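RNA pseudouridylate synthase domain-containing protein 1 (Homo sapiens, PDB 5VBB) probably converts uridine to pseudouridine in RNA, as a member of the RluA family of pseudouridine synthases. Local coordinates at residues K142-V150 with Q175-L183; F204-Y212 with V224-D235. One frame throughout, in Å; residues are numbered along the deposited sequence.

Contact 1: residues K142-V150 with Q175-L183; sequences KPSLTDLVV and QLRVHCSAL. With SO4 (sulfate ion), chain D; SO4 (sulfate ion), chain B.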
ATOM      1  N   LYS A 142     -13.150  10.416  -9.934  1.00 38.33           N
ATOM      2  CA  LYS A 142     -13.468   9.029 -10.194  1.00 37.44           C
ATOM      3  C   LYS A 142     -13.861   8.301  -8.932  1.00 40.34           C
ATOM      4  O   LYS A 142     -13.515   8.745  -7.838  1.00 38.82           O
ATOM      5  CB  LYS A 142     -12.274   8.330 -10.852  1.00 37.63           C
ATOM      6  CG  LYS A 142     -12.155   8.588 -12.343  1.00 43.29           C
ATOM      7  CD  LYS A 142     -10.976   7.820 -12.883  1.00 49.59           C
ATOM      8  CE  LYS A 142     -10.422   8.363 -14.180  1.00 61.20           C
ATOM      9  NZ  LYS A 142      -9.261   7.531 -14.626  1.00 70.20           N
ATOM     10  N   PRO A 143     -14.611   7.180  -9.086  1.00 37.50           N
ATOM     11  CA  PRO A 143     -15.086   6.431  -7.909  1.00 35.65           C
ATOM     12  C   PRO A 143     -14.020   6.053  -6.945  1.00 38.42           C
ATOM     13  O   PRO A 143     -12.964   5.544  -7.343  1.00 40.35           O
ATOM     14  CB  PRO A 143     -15.674   5.155  -8.501  1.00 36.76           C
ATOM     15  CG  PRO A 143     -15.917   5.448  -9.909  1.00 42.35           C
ATOM     16  CD  PRO A 143     -15.018   6.512 -10.340  1.00 38.86           C
ATOM     17  N   SER A 144     -14.293   6.246  -5.680  1.00 33.06           N
ATOM     18  CA  SER A 144     -13.267   6.013  -4.687  1.00 31.81           C
ATOM     19  C   SER A 144     -13.829   5.507  -3.409  1.00 34.39           C
ATOM     20  O   SER A 144     -14.834   6.039  -2.937  1.00 35.69           O
ATOM     21  CB  SER A 144     -12.498   7.308  -4.434  1.00 37.14           C
ATOM     22  OG  SER A 144     -12.063   7.942  -5.628  1.00 41.19           O
ATOM     23  N   LEU A 145     -13.183   4.511  -2.824  1.00 30.51           N
ATOM     24  CA  LEU A 145     -13.618   3.985  -1.536  1.00 32.72           C
ATOM     25  C   LEU A 145     -12.461   3.301  -0.833  1.00 34.54           C
ATOM     26  O   LEU A 145     -11.923   2.306  -1.344  1.00 32.59           O
ATOM     27  CB  LEU A 145     -14.760   3.005  -1.697  1.00 34.48           C
ATOM     28  CG  LEU A 145     -15.363   2.441  -0.373  1.00 42.16           C
ATOM     29  CD1 LEU A 145     -15.809   3.515   0.540  1.00 44.55           C
ATOM     30  CD2 LEU A 145     -16.523   1.643  -0.659  1.00 45.17           C
ATOM     31  N   THR A 146     -12.119   3.804   0.351  1.00 31.73           N
ATOM     32  CA  THR A 146     -11.085   3.259   1.221  1.00 32.21           C
ATOM     33  C   THR A 146     -11.675   3.006   2.586  1.00 38.10           C
ATOM     34  O   THR A 146     -12.219   3.919   3.222  1.00 39.01           O
ATOM     35  CB  THR A 146      -9.859   4.187   1.402  1.00 36.25           C
ATOM     36  OG1 THR A 146      -9.260   4.456   0.158  1.00 36.34           O
ATOM     37  CG2 THR A 146      -8.791   3.558   2.292  1.00 35.99           C
ATOM     38  N   ASP A 147     -11.581   1.775   3.023  1.00 33.32           N
ATOM     39  CA  ASP A 147     -11.985   1.371   4.356  1.00 34.57           C
ATOM     40  C   ASP A 147     -10.760   1.429   5.273  1.00 35.37           C
ATOM     41  O   ASP A 147      -9.758   0.776   5.011  1.00 35.69           O
ATOM     42  CB  ASP A 147     -12.563  -0.025   4.289  1.00 37.34           C
ATOM     43  CG  ASP A 147     -13.050  -0.607   5.583  1.00 47.99           C
ATOM     44  OD1 ASP A 147     -13.527   0.160   6.435  1.00 46.46           O
ATOM     45  OD2 ASP A 147     -13.050  -1.848   5.704  1.00 56.95           O
ATOM     46  N   LEU A 148     -10.839   2.204   6.330  1.00 34.17           N
ATOM     47  CA  LEU A 148      -9.715   2.413   7.262  1.00 31.66           C
ATOM     48  C   LEU A 148     -10.114   1.855   8.624  1.00 36.36           C
ATOM     49  O   LEU A 148     -11.108   2.307   9.190  1.00 37.17           O
ATOM     50  CB  LEU A 148      -9.434   3.924   7.374  1.00 31.66           C
ATOM     51  CG  LEU A 148      -8.281   4.416   8.261  1.00 33.18           C
ATOM     52  CD1 LEU A 148      -7.796   5.763   7.807  1.00 34.97           C
ATOM     53  CD2 LEU A 148      -8.682   4.556   9.765  1.00 34.92           C
ATOM     54  N   VAL A 149      -9.289   0.986   9.192  1.00 33.11           N
ATOM     55  CA  VAL A 149      -9.475   0.412  10.528  1.00 33.70           C
ATOM     56  C   VAL A 149      -8.250   0.831  11.393  1.00 37.07           C
ATOM     57  O   VAL A 149      -7.091   0.526  11.052  1.00 35.75           O
ATOM     58  CB  VAL A 149      -9.623  -1.138  10.446  1.00 36.10           C
ATOM     59  CG1 VAL A 149      -9.775  -1.757  11.831  1.00 37.72           C
ATOM     60  CG2 VAL A 149     -10.817  -1.528   9.574  1.00 36.12           C
ATOM     61  N   VAL A 150      -8.511   1.453  12.530  1.00 33.71           N
ATOM     62  CA  VAL A 150      -7.443   1.895  13.418  1.00 34.72           C
ATOM     63  C   VAL A 150      -6.962   0.701  14.248  1.00 39.30           C
ATOM     64  O   VAL A 150      -7.766   0.084  14.927  1.00 37.56           O
ATOM     65  CB  VAL A 150      -7.875   3.076  14.305  1.00 38.05           C
ATOM     66  CG1 VAL A 150      -6.738   3.527  15.191  1.00 38.45           C
ATOM     67  CG2 VAL A 150      -8.363   4.253  13.469  1.00 37.43           C
ATOM     68  N   GLN A 175      -4.424   6.556  -4.193  1.00 34.15           N
ATOM     69  CA  GLN A 175      -5.679   6.570  -3.423  1.00 32.60           C
ATOM     70  C   GLN A 175      -5.527   6.652  -1.933  1.00 36.88           C
ATOM     71  O   GLN A 175      -6.144   7.494  -1.292  1.00 36.08           O
ATOM     72  CB  GLN A 175      -6.480   5.315  -3.700  1.00 34.46           C
ATOM     73  CG  GLN A 175      -7.785   5.284  -2.932  1.00 34.03           C
ATOM     74  CD  GLN A 175      -8.822   4.371  -3.506  1.00 39.26           C
ATOM     75  OE1 GLN A 175      -9.005   4.265  -4.729  1.00 34.31           O
ATOM     76  NE2 GLN A 175      -9.535   3.681  -2.645  1.00 33.70           N
ATOM     77  N   LEU A 176      -4.742   5.748  -1.373  1.00 34.68           N
ATOM     78  CA  LEU A 176      -4.618   5.648   0.082  1.00 35.46           C
ATOM     79  C   LEU A 176      -3.954   6.892   0.634  1.00 39.22           C
ATOM     80  O   LEU A 176      -4.376   7.425   1.655  1.00 38.66           O
ATOM     81  CB  LEU A 176      -3.783   4.398   0.436  1.00 35.10           C
ATOM     82  CG  LEU A 176      -4.340   3.104  -0.124  1.00 39.57           C
ATOM     83  CD1 LEU A 176      -3.415   1.972   0.126  1.00 43.28           C
ATOM     84  CD2 LEU A 176      -5.717   2.817   0.428  1.00 38.85           C
ATOM     85  N   ARG A 177      -2.948   7.392  -0.079  1.00 35.09           N
ATOM     86  CA  ARG A 177      -2.240   8.574   0.376  1.00 35.47           C
ATOM     87  C   ARG A 177      -3.105   9.805   0.280  1.00 39.14           C
ATOM     88  O   ARG A 177      -3.056  10.665   1.160  1.00 38.73           O
ATOM     89  CB  ARG A 177      -0.976   8.777  -0.449  1.00 32.13           C
ATOM     90  CG  ARG A 177       0.045   7.668  -0.246  1.00 33.19           C
ATOM     91  CD  ARG A 177       0.947   7.553  -1.448  1.00 37.17           C
ATOM     92  NE  ARG A 177       1.898   8.667  -1.452  1.00 43.05           N
ATOM     93  CZ  ARG A 177       2.881   8.834  -2.327  1.00 54.68           C
ATOM     94  NH1 ARG A 177       3.052   7.972  -3.322  1.00 42.96           N
ATOM     95  NH2 ARG A 177       3.694   9.871  -2.225  1.00 44.58           N
ATOM     96  N   VAL A 178      -3.906   9.900  -0.786  1.00 36.77           N
ATOM     97  CA  VAL A 178      -4.774  11.069  -0.951  1.00 36.24           C
ATOM     98  C   VAL A 178      -5.903  11.051   0.082  1.00 38.13           C
ATOM     99  O   VAL A 178      -6.224  12.098   0.671  1.00 36.33           O
ATOM    100  CB  VAL A 178      -5.303  11.134  -2.391  1.00 40.37           C
ATOM    101  CG1 VAL A 178      -6.401  12.206  -2.544  1.00 41.90           C
ATOM    102  CG2 VAL A 178      -4.157  11.374  -3.354  1.00 40.25           C
ATOM    103  N   HIS A 179      -6.538   9.887   0.254  1.00 35.47           N
ATOM    104  CA  HIS A 179      -7.646   9.740   1.190  1.00 34.14           C
ATOM    105  C   HIS A 179      -7.224  10.020   2.645  1.00 37.93           C
ATOM    106  O   HIS A 179      -7.968  10.681   3.368  1.00 35.44           O
ATOM    107  CB  HIS A 179      -8.275   8.357   1.078  1.00 33.58           C
ATOM    108  CG  HIS A 179      -9.430   8.247   0.110  1.00 35.39           C
ATOM    109  ND1 HIS A 179      -9.968   7.026  -0.201  1.00 36.20           N
ATOM    110  CD2 HIS A 179     -10.109   9.206  -0.571  1.00 36.17           C
ATOM    111  CE1 HIS A 179     -10.949   7.269  -1.067  1.00 35.61           C
ATOM    112  NE2 HIS A 179     -11.102   8.580  -1.260  1.00 36.12           N
ATOM    113  N   CYS A 180      -6.084   9.480   3.086  1.00 35.88           N
ATOM    114  CA  CYS A 180      -5.630   9.685   4.482  1.00 35.76           C
ATOM    115  C   CYS A 180      -5.259  11.162   4.736  1.00 39.03           C
ATOM    116  O   CYS A 180      -5.671  11.745   5.741  1.00 35.55           O
ATOM    117  CB  CYS A 180      -4.471   8.737   4.780  1.00 35.78           C
ATOM    118  SG  CYS A 180      -4.989   7.000   4.842  1.00 38.52           S
ATOM    119  N   SER A 181      -4.606  11.793   3.752  1.00 37.28           N
ATOM    120  CA  SER A 181      -4.265  13.212   3.800  1.00 38.94           C
ATOM    121  C   SER A 181      -5.531  14.070   3.824  1.00 44.37           C
ATOM    122  O   SER A 181      -5.597  15.040   4.587  1.00 45.22           O
ATOM    123  CB  SER A 181      -3.380  13.581   2.615  1.00 40.47           C
ATOM    124  OG  SER A 181      -3.107  14.971   2.598  1.00 59.42           O
ATOM    125  N   ALA A 182      -6.552  13.689   3.040  1.00 42.23           N
ATOM    126  CA  ALA A 182      -7.835  14.386   2.997  1.00 43.30           C
ATOM    127  C   ALA A 182      -8.579  14.326   4.349  1.00 48.13           C
ATOM    128  O   ALA A 182      -9.338  15.239   4.653  1.00 48.45           O
ATOM    129  CB  ALA A 182      -8.713  13.799   1.912  1.00 43.47           C
ATOM    130  N   LEU A 183      -8.405  13.226   5.127  1.00 43.09           N
ATOM    131  CA  LEU A 183      -8.989  13.106   6.474  1.00 44.07           C
ATOM    132  C   LEU A 183      -8.251  13.984   7.492  1.00 44.81           C
ATOM    133  O   LEU A 183      -8.677  14.027   8.635  1.00 43.68           O
ATOM    134  CB  LEU A 183      -8.878  11.673   7.043  1.00 44.25           C
ATOM    135  CG  LEU A 183      -9.783  10.600   6.584  1.00 49.48           C
ATOM    136  CD1 LEU A 183      -9.482   9.298   7.383  1.00 48.93           C
ATOM    137  CD2 LEU A 183     -11.224  11.007   6.724  1.00 49.80           C
TER
HETATM  138  S   SO4 D 303      -6.915   7.222 -11.856  1.00 49.49           S
HETATM  139  O1  SO4 D 303      -7.037   8.381 -12.735  1.00 52.31           O
HETATM  140  O2  SO4 D 303      -7.741   6.107 -12.367  1.00 51.62           O
HETATM  141  O3  SO4 D 303      -7.282   7.586 -10.478  1.00 43.47           O
HETATM  142  O4  SO4 D 303      -5.541   6.817 -11.844  1.00 51.10           O
HETATM  143  S   SO4 B 301       6.144   8.066  -5.180  1.00 51.06           S
HETATM  144  O1  SO4 B 301       4.975   8.935  -4.974  1.00 54.16           O
HETATM  145  O2  SO4 B 301       6.392   7.988  -6.625  1.00 52.21           O
HETATM  146  O3  SO4 B 301       7.308   8.577  -4.488  1.00 48.94           O
HETATM  147  O4  SO4 B 301       5.880   6.742  -4.626  1.00 46.76           O

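Contact 2: residues F204-Y212 with V224-D235; sequences FRMMLHAFY and VCTPDPFLPSLD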
ATOM      1  N   PHE A 204      12.670   7.949   7.790  1.00 40.87           N
ATOM      2  CA  PHE A 204      13.579   7.251   6.883  1.00 41.71           C
ATOM      3  C   PHE A 204      12.870   6.736   5.657  1.00 44.02           C
ATOM      4  O   PHE A 204      13.535   6.394   4.684  1.00 42.36           O
ATOM      5  CB  PHE A 204      14.305   6.100   7.601  1.00 43.69           C
ATOM      6  CG  PHE A 204      13.568   4.781   7.680  1.00 43.95           C
ATOM      7  CD1 PHE A 204      12.704   4.509   8.740  1.00 45.59           C
ATOM      8  CD2 PHE A 204      13.854   3.758   6.791  1.00 44.11           C
ATOM      9  CE1 PHE A 204      12.187   3.238   8.925  1.00 44.74           C
ATOM     10  CE2 PHE A 204      13.274   2.497   6.936  1.00 44.71           C
ATOM     11  CZ  PHE A 204      12.440   2.241   8.003  1.00 41.65           C
ATOM     12  N   ARG A 205      11.523   6.645   5.698  1.00 38.61           N
ATOM     13  CA  ARG A 205      10.730   6.130   4.585  1.00 38.91           C
ATOM     14  C   ARG A 205       9.316   6.603   4.688  1.00 40.50           C
ATOM     15  O   ARG A 205       8.939   7.182   5.686  1.00 39.85           O
ATOM     16  CB  ARG A 205      10.729   4.612   4.648  1.00 34.38           C
ATOM     17  CG  ARG A 205      10.049   4.013   5.870  1.00 35.56           C
ATOM     18  CD  ARG A 205       9.744   2.536   5.656  1.00 38.28           C
ATOM     19  NE  ARG A 205       8.653   2.409   4.696  1.00 39.89           N
ATOM     20  CZ  ARG A 205       8.127   1.277   4.275  1.00 47.60           C
ATOM     21  NH1 ARG A 205       8.582   0.117   4.730  1.00 38.91           N
ATOM     22  NH2 ARG A 205       7.139   1.290   3.395  1.00 37.16           N
ATOM     23  N   MET A 206       8.525   6.326   3.678  1.00 37.12           N
ATOM     24  CA  MET A 206       7.106   6.594   3.735  1.00 35.48           C
ATOM     25  C   MET A 206       6.460   5.361   4.346  1.00 37.09           C
ATOM     26  O   MET A 206       6.731   4.256   3.890  1.00 34.74           O
ATOM     27  CB  MET A 206       6.531   6.858   2.357  1.00 37.13           C
ATOM     28  CG  MET A 206       5.109   7.277   2.437  1.00 37.53           C
ATOM     29  SD  MET A 206       4.400   7.756   0.841  1.00 40.49           S
ATOM     30  CE  MET A 206       4.179   6.119   0.115  1.00 36.96           C
ATOM     31  N   MET A 207       5.633   5.537   5.375  1.00 34.44           N
ATOM     32  CA  MET A 207       5.038   4.412   6.109  1.00 33.26           C
ATOM     33  C   MET A 207       3.721   3.880   5.487  1.00 34.53           C
ATOM     34  O   MET A 207       2.667   3.925   6.107  1.00 32.17           O
ATOM     35  CB  MET A 207       4.801   4.817   7.573  1.00 35.38           C
ATOM     36  CG  MET A 207       6.021   5.429   8.255  1.00 38.10           C
ATOM     37  SD  MET A 207       7.471   4.338   8.267  1.00 39.80           S
ATOM     38  CE  MET A 207       8.720   5.473   8.906  1.00 38.31           C
ATOM     39  N   LEU A 208       3.821   3.301   4.299  1.00 31.83           N
ATOM     40  CA  LEU A 208       2.716   2.657   3.601  1.00 32.61           C
ATOM     41  C   LEU A 208       3.282   1.371   3.066  1.00 37.08           C
ATOM     42  O   LEU A 208       4.365   1.398   2.508  1.00 36.12           O
ATOM     43  CB  LEU A 208       2.146   3.560   2.479  1.00 31.85           C
ATOM     44  CG  LEU A 208       0.949   3.007   1.707  1.00 35.28           C
ATOM     45  CD1 LEU A 208      -0.259   2.809   2.636  1.00 35.69           C
ATOM     46  CD2 LEU A 208       0.517   3.970   0.617  1.00 35.95           C
ATOM     47  N   HIS A 209       2.580   0.239   3.297  1.00 33.09           N
ATOM     48  CA  HIS A 209       3.038  -1.086   2.973  1.00 32.30           C
ATOM     49  C   HIS A 209       1.882  -1.924   2.439  1.00 35.58           C
ATOM     50  O   HIS A 209       0.837  -1.999   3.087  1.00 32.27           O
ATOM     51  CB  HIS A 209       3.548  -1.743   4.269  1.00 33.84           C
ATOM     52  CG  HIS A 209       4.053  -3.138   4.085  1.00 37.09           C
ATOM     53  ND1 HIS A 209       5.217  -3.398   3.372  1.00 39.13           N
ATOM     54  CD2 HIS A 209       3.530  -4.320   4.520  1.00 37.99           C
ATOM     55  CE1 HIS A 209       5.367  -4.715   3.394  1.00 38.85           C
ATOM     56  NE2 HIS A 209       4.383  -5.308   4.090  1.00 38.35           N
ATOM     57  N   ALA A 210       2.062  -2.539   1.285  1.00 32.84           N
ATOM     58  CA  ALA A 210       1.033  -3.416   0.697  1.00 32.02           C
ATOM     59  C   ALA A 210       1.174  -4.740   1.409  1.00 36.91           C
ATOM     60  O   ALA A 210       2.116  -5.480   1.189  1.00 37.92           O
ATOM     61  CB  ALA A 210       1.256  -3.545  -0.805  1.00 31.99           C
ATOM     62  N   PHE A 211       0.231  -5.025   2.276  1.00 33.88           N
ATOM     63  CA  PHE A 211       0.284  -6.134   3.215  1.00 34.59           C
ATOM     64  C   PHE A 211      -0.384  -7.401   2.734  1.00 34.91           C
ATOM     65  O   PHE A 211       0.236  -8.453   2.761  1.00 37.07           O
ATOM     66  CB  PHE A 211      -0.388  -5.637   4.507  1.00 38.18           C
ATOM     67  CG  PHE A 211      -0.562  -6.624   5.624  1.00 40.93           C
ATOM     68  CD1 PHE A 211       0.546  -7.168   6.268  1.00 45.70           C
ATOM     69  CD2 PHE A 211      -1.812  -6.843   6.174  1.00 43.62           C
ATOM     70  CE1 PHE A 211       0.393  -7.925   7.433  1.00 46.53           C
ATOM     71  CE2 PHE A 211      -1.968  -7.671   7.266  1.00 48.41           C
ATOM     72  CZ  PHE A 211      -0.867  -8.160   7.927  1.00 46.11           C
ATOM     73  N   TYR A 212      -1.620  -7.314   2.273  1.00 32.20           N
ATOM     74  CA  TYR A 212      -2.423  -8.452   1.893  1.00 32.45           C
ATOM     75  C   TYR A 212      -2.766  -8.346   0.416  1.00 34.50           C
ATOM     76  O   TYR A 212      -3.087  -7.262  -0.068  1.00 32.93           O
ATOM     77  CB  TYR A 212      -3.686  -8.502   2.761  1.00 34.45           C
ATOM     78  CG  TYR A 212      -4.590  -9.660   2.413  1.00 33.57           C
ATOM     79  CD1 TYR A 212      -4.346 -10.938   2.910  1.00 35.72           C
ATOM     80  CD2 TYR A 212      -5.688  -9.486   1.576  1.00 34.23           C
ATOM     81  CE1 TYR A 212      -5.114 -12.029   2.497  1.00 37.79           C
ATOM     82  CE2 TYR A 212      -6.486 -10.557   1.199  1.00 35.04           C
ATOM     83  CZ  TYR A 212      -6.223 -11.819   1.687  1.00 36.71           C
ATOM     84  OH  TYR A 212      -7.063 -12.826   1.287  1.00 39.01           O
ATOM     85  N   VAL A 224      -1.303 -13.666  -0.388  1.00 38.92           N
ATOM     86  CA  VAL A 224      -0.176 -13.463   0.498  1.00 38.80           C
ATOM     87  C   VAL A 224      -0.538 -12.440   1.528  1.00 41.23           C
ATOM     88  O   VAL A 224      -1.375 -11.547   1.323  1.00 37.54           O
ATOM     89  CB  VAL A 224       1.189 -13.128  -0.216  1.00 45.30           C
ATOM     90  CG1 VAL A 224       1.370 -13.942  -1.482  1.00 45.37           C
ATOM     91  CG2 VAL A 224       1.338 -11.652  -0.537  1.00 45.86           C
ATOM     92  N   CYS A 225       0.088 -12.636   2.673  1.00 39.80           N
ATOM     93  CA  CYS A 225       0.049 -11.774   3.805  1.00 42.41           C
ATOM     94  C   CYS A 225       1.472 -11.644   4.267  1.00 48.44           C
ATOM     95  O   CYS A 225       2.006 -12.556   4.894  1.00 49.51           O
ATOM     96  CB  CYS A 225      -0.848 -12.349   4.889  1.00 43.85           C
ATOM     97  SG  CYS A 225      -1.402 -11.107   6.027  1.00 47.66           S
ATOM     98  N   THR A 226       2.120 -10.559   3.852  1.00 43.05           N
ATOM     99  CA  THR A 226       3.517 -10.338   4.133  1.00 43.57           C
ATOM    100  C   THR A 226       3.765 -10.009   5.606  1.00 47.70           C
ATOM    101  O   THR A 226       2.829  -9.594   6.309  1.00 44.85           O
ATOM    102  CB  THR A 226       4.072  -9.117   3.352  1.00 45.14           C
ATOM    103  OG1 THR A 226       3.616  -7.923   3.997  1.00 46.67           O
ATOM    104  CG2 THR A 226       3.735  -9.118   1.891  1.00 44.29           C
ATOM    105  N   PRO A 227       5.045 -10.053   6.050  1.00 47.31           N
ATOM    106  CA  PRO A 227       5.354  -9.601   7.409  1.00 46.73           C
ATOM    107  C   PRO A 227       5.036  -8.117   7.593  1.00 46.08           C
ATOM    108  O   PRO A 227       5.083  -7.330   6.645  1.00 45.30           O
ATOM    109  CB  PRO A 227       6.870  -9.810   7.521  1.00 49.86           C
ATOM    110  CG  PRO A 227       7.204 -10.815   6.496  1.00 55.73           C
ATOM    111  CD  PRO A 227       6.267 -10.514   5.359  1.00 50.92           C
ATOM    112  N   ASP A 228       4.682  -7.756   8.811  1.00 40.21           N
ATOM    113  CA  ASP A 228       4.345  -6.376   9.191  1.00 37.77           C
ATOM    114  C   ASP A 228       5.655  -5.614   9.486  1.00 39.57           C
ATOM    115  O   ASP A 228       6.343  -5.978  10.436  1.00 39.71           O
ATOM    116  CB  ASP A 228       3.469  -6.424  10.432  1.00 38.30           C
ATOM    117  CG  ASP A 228       3.136  -5.097  11.067  1.00 42.25           C
ATOM    118  OD1 ASP A 228       3.518  -4.046  10.497  1.00 38.55           O
ATOM    119  OD2 ASP A 228       2.458  -5.107  12.095  1.00 40.50           O
ATOM    120  N   PRO A 229       6.009  -4.551   8.735  1.00 36.40           N
ATOM    121  CA  PRO A 229       7.264  -3.841   9.010  1.00 37.34           C
ATOM    122  C   PRO A 229       7.182  -2.760  10.075  1.00 40.54           C
ATOM    123  O   PRO A 229       8.217  -2.232  10.479  1.00 39.76           O
ATOM    124  CB  PRO A 229       7.563  -3.189   7.657  1.00 39.78           C
ATOM    125  CG  PRO A 229       6.196  -2.818   7.154  1.00 42.16           C
ATOM    126  CD  PRO A 229       5.315  -3.959   7.571  1.00 38.74           C
ATOM    127  N   PHE A 230       5.980  -2.380  10.494  1.00 36.06           N
ATOM    128  CA  PHE A 230       5.771  -1.262  11.417  1.00 36.36           C
ATOM    129  C   PHE A 230       5.626  -1.784  12.814  1.00 40.28           C
ATOM    130  O   PHE A 230       4.578  -1.680  13.423  1.00 39.71           O
ATOM    131  CB  PHE A 230       4.563  -0.436  10.954  1.00 36.70           C
ATOM    132  CG  PHE A 230       4.672   0.026   9.503  1.00 36.79           C
ATOM    133  CD1 PHE A 230       5.869   0.537   8.998  1.00 40.12           C
ATOM    134  CD2 PHE A 230       3.581  -0.047   8.649  1.00 36.71           C
ATOM    135  CE1 PHE A 230       5.968   0.934   7.653  1.00 41.05           C
ATOM    136  CE2 PHE A 230       3.675   0.381   7.322  1.00 37.75           C
ATOM    137  CZ  PHE A 230       4.836   0.940   6.855  1.00 37.66           C
ATOM    138  N   LEU A 231       6.736  -2.334  13.325  1.00 40.14           N
ATOM    139  CA  LEU A 231       6.811  -2.909  14.659  1.00 41.86           C
ATOM    140  C   LEU A 231       7.926  -2.250  15.456  1.00 43.29           C
ATOM    141  O   LEU A 231       8.992  -2.024  14.900  1.00 43.15           O
ATOM    142  CB  LEU A 231       7.141  -4.396  14.557  1.00 42.50           C
ATOM    143  CG  LEU A 231       6.090  -5.290  13.903  1.00 47.14           C
ATOM    144  CD1 LEU A 231       6.651  -6.694  13.695  1.00 49.44           C
ATOM    145  CD2 LEU A 231       4.827  -5.353  14.741  1.00 48.95           C
ATOM    146  N   PRO A 232       7.767  -2.059  16.770  1.00 41.54           N
ATOM    147  CA  PRO A 232       8.899  -1.533  17.572  1.00 43.97           C
ATOM    148  C   PRO A 232      10.190  -2.371  17.482  1.00 50.40           C
ATOM    149  O   PRO A 232      11.276  -1.791  17.589  1.00 51.71           O
ATOM    150  CB  PRO A 232       8.356  -1.518  19.001  1.00 46.18           C
ATOM    151  CG  PRO A 232       7.131  -2.248  18.991  1.00 50.07           C
ATOM    152  CD  PRO A 232       6.587  -2.304  17.611  1.00 43.63           C
ATOM    153  N   SER A 233      10.103  -3.710  17.239  1.00 45.86           N
ATOM    154  CA  SER A 233      11.299  -4.565  17.125  1.00 46.77           C
ATOM    155  C   SER A 233      12.090  -4.269  15.857  1.00 49.61           C
ATOM    156  O   SER A 233      13.251  -4.638  15.775  1.00 49.44           O
ATOM    157  CB  SER A 233      10.933  -6.058  17.191  1.00 53.06           C
ATOM    158  OG  SER A 233       9.694  -6.374  16.572  1.00 63.20           O
ATOM    159  N   LEU A 234      11.495  -3.592  14.876  1.00 45.81           N
ATOM    160  CA  LEU A 234      12.183  -3.283  13.626  1.00 46.24           C
ATOM    161  C   LEU A 234      12.523  -1.808  13.501  1.00 51.65           C
ATOM    162  O   LEU A 234      13.601  -1.480  12.986  1.00 53.42           O
ATOM    163  CB  LEU A 234      11.336  -3.728  12.421  1.00 45.98           C
ATOM    164  CG  LEU A 234      10.791  -5.155  12.470  1.00 50.54           C
ATOM    165  CD1 LEU A 234       9.914  -5.416  11.264  1.00 50.08           C
ATOM    166  CD2 LEU A 234      11.916  -6.187  12.534  1.00 52.93           C
ATOM    167  N   ASP A 235      11.628  -0.925  13.945  1.00 45.44           N
ATOM    168  CA  ASP A 235      11.818   0.522  13.917  1.00 43.99           C
ATOM    169  C   ASP A 235      11.589   1.030  15.320  1.00 46.13           C
ATOM    170  O   ASP A 235      10.448   1.156  15.769  1.00 45.22           O
ATOM    171  CB  ASP A 235      10.843   1.169  12.940  1.00 44.18           C
ATOM    172  CG  ASP A 235      11.016   2.647  12.778  1.00 45.31           C
ATOM    173  OD1 ASP A 235      11.814   3.246  13.541  1.00 44.48           O
ATOM    174  OD2 ASP A 235      10.414   3.201  11.857  1.00 40.94           O
TER

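Contact 1: residues K142-V150 with Q175-L183
Thr146, at the start of its strand, is gripped through its hydroxyl by two residues one turn apart on helix 175-182. Gln175 NE2 donates to Thr146 OG1 over 2.9 Å with the oxygen close to the amide plane, at an N-H...O angle of 164°, while His179 ND1 lies 2.7 Å from Thr146 OG1, which sits at the edge of the imidazole. Either atom of that second bond could supply the proton. With OG1 beside the backbone N (chi1 -59°), the hydroxyl faces Gln175 and His179 while CG2, anti to that N, reaches to 3.7 Å from Leu176 CD2. The other ring nitrogen, His179 NE2, bonds to the carbonyl of His116, which fixes the turn of the ring, and Gln175 OE1 is held by Thr170. This end is tight, buried and polar. Further along the strand the packing is sparser and wholly apolar: Leu148 and Leu183 meet tip to tip, CD1 to CD1 at 3.9 Å. On the solvent side, the extended chain of Lys142 bypasses the helix, its NZ binding a sulfate 3.0 Å away at O1. Arg177, buried on another side of the helix, pairs with Asp67, the active-site residue by similarity, and its NH1 also meets a second sulfate; both ions probably come from the crystallisation liquor. Helix 175-182 packs against the antiparallel sheet, its axis at 63° to that of strand 146-150, within the pseudouridine synthase fold.

Contact 2: residues F204-Y212 with V224-D235
His209 and Thr226 approach from opposite directions, His209 NE2 to Thr226 OG1 at 2.7 Å, with the hydroxyl at the ring edge and the proton assignable to either partner. CG of His209, anti to the backbone N (chi1 180°), carries the ring across to Thr226. Pro229 covers one face of the same ring, its CD 3.8 Å from the His209 ring centroid in a CH-pi contact. The Phe230 ring reaches the backbone where strand 208-212 begins, with CZ 3.4 Å from Met207 C; Met207 SD lies obliquely beside it, a Met-aromatic contact, and Phe230 CE1 sits over the Arg205 guanidinium, the two planes 65° apart. At the other end Cys225 SG rests over one face of Phe211, 3.9 Å from the ring centroid, and Thr226 N donates to Phe211 O at 3.0 Å, just beyond the antiparallel non-hydrogen-bonded pair Tyr212-Cys225. Outside this shell, the imidazole is held at its other nitrogen by Ser71, which bonds to His209 ND1 and also to Arg205 NH2. Phe230 is positioned by an Asx turn, its N bonding to Asp228 OD1 at 3.0 Å. A leucine in place of His209 would probably leave the Thr226 hydroxyl without its ring partner and deprive Ser71 of one of its mates. The Tyr212-Cys225 bridge marks the open end of the beta hairpin of strands 208-216 and 221-225, whose second strand ends at Cys225 while the chain runs on alongside the first, past His209 to Met207.

Both contacts are largely buried and reach the same antiparallel sheet, yet they join different elements: contact 1 sets a helix against a strand, whereas contact 2 fastens a hairpin strand to the loop that follows its mate. Each pairs a histidine with a threonine hydroxyl, but contact 1 adds an amide and a small aliphatic patch, while contact 2 relies on aromatic rings, sulfur and proline. Their solvent edges differ too, the charged Lys142 lying at that of contact 1 and the exposed Phe204, its ring edge meeting Asp235, at that of contact 2. Between them, Arg177 NE packs 3.5 Å from Met206 SD and Leu176 CD1 lies 4.1 Å from Leu208 CD1, bringing the two together near Asp67.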